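Local coordinates for protein putative zinc protease (Bordetella pertussis, PDB 3IH6) that probably serves as a zinc-dependent endopeptidase of the M16 family, this chain being a piece matching the family's inactive domain rather than the whole enzyme, at residues A28-L33 against L84-A89. Residues are numbered along the deposited sequence; the frame is centred on the assembly and turned at random.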
loop_
_atom_site.group_PDB
_atom_site.type_symbol
_atom_site.label_atom_id
_atom_site.label_comp_id
_atom_site.label_asym_id
_atom_site.label_seq_id
_atom_site.Cartn_x
_atom_site.Cartn_y
_atom_site.Cartn_z
ATOM N N ALA E 28 -1.788 29.978 -7.685
ATOM C CA ALA E 28 -0.717 29.490 -6.844
ATOM C C ALA E 28 0.242 30.581 -6.449
ATOM O O ALA E 28 0.478 31.531 -7.207
ATOM C CB ALA E 28 0.050 28.344 -7.546
ATOM N N ALA E 29 0.811 30.423 -5.254
ATOM C CA ALA E 29 1.965 31.207 -4.843
ATOM C C ALA E 29 3.162 30.321 -4.401
ATOM O O ALA E 29 3.041 29.481 -3.498
ATOM C CB ALA E 29 1.589 32.198 -3.749
HETATM N N MSE E 30 4.309 30.543 -5.038
HETATM C CA MSE E 30 5.541 29.809 -4.725
HETATM C C MSE E 30 6.512 30.595 -3.839
HETATM O O MSE E 30 6.752 31.788 -4.057
HETATM C CB MSE E 30 6.276 29.450 -6.022
HETATM C CG MSE E 30 7.232 28.277 -5.882
HETATM SE SE MSE E 30 6.157 26.666 -6.034
HETATM C CE MSE E 30 5.131 27.203 -7.651
ATOM N N TYR E 31 7.106 29.887 -2.877
ATOM C CA TYR E 31 8.084 30.438 -1.966
ATOM C C TYR E 31 9.269 29.456 -1.869
ATOM O O TYR E 31 9.144 28.267 -2.240
ATOM C CB TYR E 31 7.457 30.617 -0.591
ATOM C CG TYR E 31 6.293 31.572 -0.518
ATOM C CD1 TYR E 31 6.475 32.922 -0.132
ATOM C CD2 TYR E 31 5.010 31.148 -0.827
ATOM C CE1 TYR E 31 5.382 33.829 -0.053
ATOM C CE2 TYR E 31 3.912 32.043 -0.769
ATOM C CZ TYR E 31 4.111 33.384 -0.380
ATOM O OH TYR E 31 3.012 34.226 -0.306
ATOM N N HIS E 32 10.416 29.911 -1.386
ATOM C CA HIS E 32 11.535 28.972 -1.169
ATOM C C HIS E 32 11.707 28.422 0.249
ATOM O O HIS E 32 11.341 29.077 1.210
ATOM C CB HIS E 32 12.872 29.456 -1.763
ATOM C CG HIS E 32 13.543 30.555 -0.996
ATOM N ND1 HIS E 32 13.476 31.878 -1.389
ATOM C CD2 HIS E 32 14.369 30.526 0.080
ATOM C CE1 HIS E 32 14.221 32.618 -0.577
ATOM N NE2 HIS E 32 14.776 31.823 0.321
ATOM N N LEU E 33 12.261 27.215 0.363
ATOM C CA LEU E 33 12.504 26.585 1.674
ATOM C C LEU E 33 13.823 27.054 2.263
ATOM O O LEU E 33 14.727 27.365 1.509
ATOM C CB LEU E 33 12.551 25.044 1.541
ATOM C CG LEU E 33 11.295 24.342 0.984
ATOM C CD1 LEU E 33 11.534 22.873 0.680
ATOM C CD2 LEU E 33 10.096 24.534 1.883
ATOM N N LEU E 84 11.208 24.223 -2.554
ATOM C CA LEU E 84 10.082 25.125 -2.747
ATOM C C LEU E 84 8.862 24.762 -1.920
ATOM O O LEU E 84 8.568 23.566 -1.688
ATOM C CB LEU E 84 9.677 25.208 -4.225
ATOM C CG LEU E 84 10.611 25.695 -5.342
ATOM C CD1 LEU E 84 9.902 25.671 -6.756
ATOM C CD2 LEU E 84 11.212 27.094 -5.063
ATOM N N ALA E 85 8.168 25.804 -1.438
ATOM C CA ALA E 85 6.896 25.600 -0.764
ATOM C C ALA E 85 5.892 26.136 -1.751
ATOM O O ALA E 85 6.091 27.225 -2.318
ATOM C CB ALA E 85 6.817 26.364 0.560
HETATM N N MSE E 86 4.822 25.373 -1.959
HETATM C CA MSE E 86 3.784 25.759 -2.863
HETATM C C MSE E 86 2.399 25.776 -2.206
HETATM O O MSE E 86 1.920 24.750 -1.727
HETATM C CB MSE E 86 3.771 24.793 -4.053
HETATM C CG MSE E 86 2.932 25.267 -5.104
HETATM SE SE MSE E 86 2.723 23.921 -6.463
HETATM C CE MSE E 86 1.845 25.110 -7.676
ATOM N N PHE E 87 1.755 26.940 -2.217
ATOM C CA PHE E 87 0.391 27.053 -1.741
ATOM C C PHE E 87 -0.484 27.422 -2.910
ATOM O O PHE E 87 -0.048 28.093 -3.858
ATOM C CB PHE E 87 0.267 28.086 -0.624
ATOM C CG PHE E 87 1.166 27.799 0.556
ATOM C CD1 PHE E 87 0.789 26.880 1.522
ATOM C CD2 PHE E 87 2.408 28.407 0.666
ATOM C CE1 PHE E 87 1.620 26.588 2.580
ATOM C CE2 PHE E 87 3.265 28.125 1.774
ATOM C CZ PHE E 87 2.872 27.213 2.708
ATOM N N GLY E 88 -1.734 26.977 -2.878
ATOM C CA GLY E 88 -2.618 27.422 -3.945
ATOM C C GLY E 88 -4.068 27.229 -3.634
ATOM O O GLY E 88 -4.426 26.758 -2.556
ATOM N N ALA E 89 -4.916 27.620 -4.576
ATOM C CA ALA E 89 -6.349 27.468 -4.391
ATOM C C ALA E 89 -6.947 26.946 -5.656
ATOM O O ALA E 89 -6.482 27.267 -6.751
ATOM C CB ALA E 89 -7.036 28.798 -3.949
#
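M30 and M86, both selenomethionines, sit side by side on one face of the sheet, as a non-hydrogen-bonded pair of two neighbouring inner strands in the antiparallel sheet of an M16-type domain, within the part matching the family's inactive domain. Their flexible chains fill the side that also carries A28 and L84. From CB, M30 places CG anti to the backbone N (chi1 -158°), where CG meets L84 CD1 at 3.8 Å. Bends at the next two torsions then turn the chain over its neighbour: M30 SE lies 3.6 Å from M86 CB, and M30 CE lies alongside CG and CE of M86. M86 runs straight instead, which carries its own CE to A28 CB at 3.7 Å. A28 is small enough to take that methyl, and G88 opposite it, with no side chain, lets the two CA atoms approach to 4.0 Å. W155 of a second subunit packs on A28, M30 and M86, making this apolar side part of a subunit interface.

Two hydrogen-bonded pairs, A29 with F87 and Y31 with A85, join the backbones by two N-H...O bonds each, Y31 N to A85 O measuring 2.9 Å. The alternate residues A28, M30, L84 and M86 bond outward to the flanking strands.

On the other side the rings of Y31 and F87 come together at their CD2 atoms, 4.1 Å apart, against helices 97-109 and 39-52, with L108 touching both rings. Tyrosine suits this place: its ring is buried while its OH hydrogen-bonds E109 OE2 at the end of helix 97-109. The L33 side chain reaches over the start of the other strand, CD1 3.5 Å from L84 N and CD2 4.0 Å from A85 CB.

Alternate backbone groups thus tie this pair together, while largely apolar surfaces serve helix packing on one side and subunit association on the other.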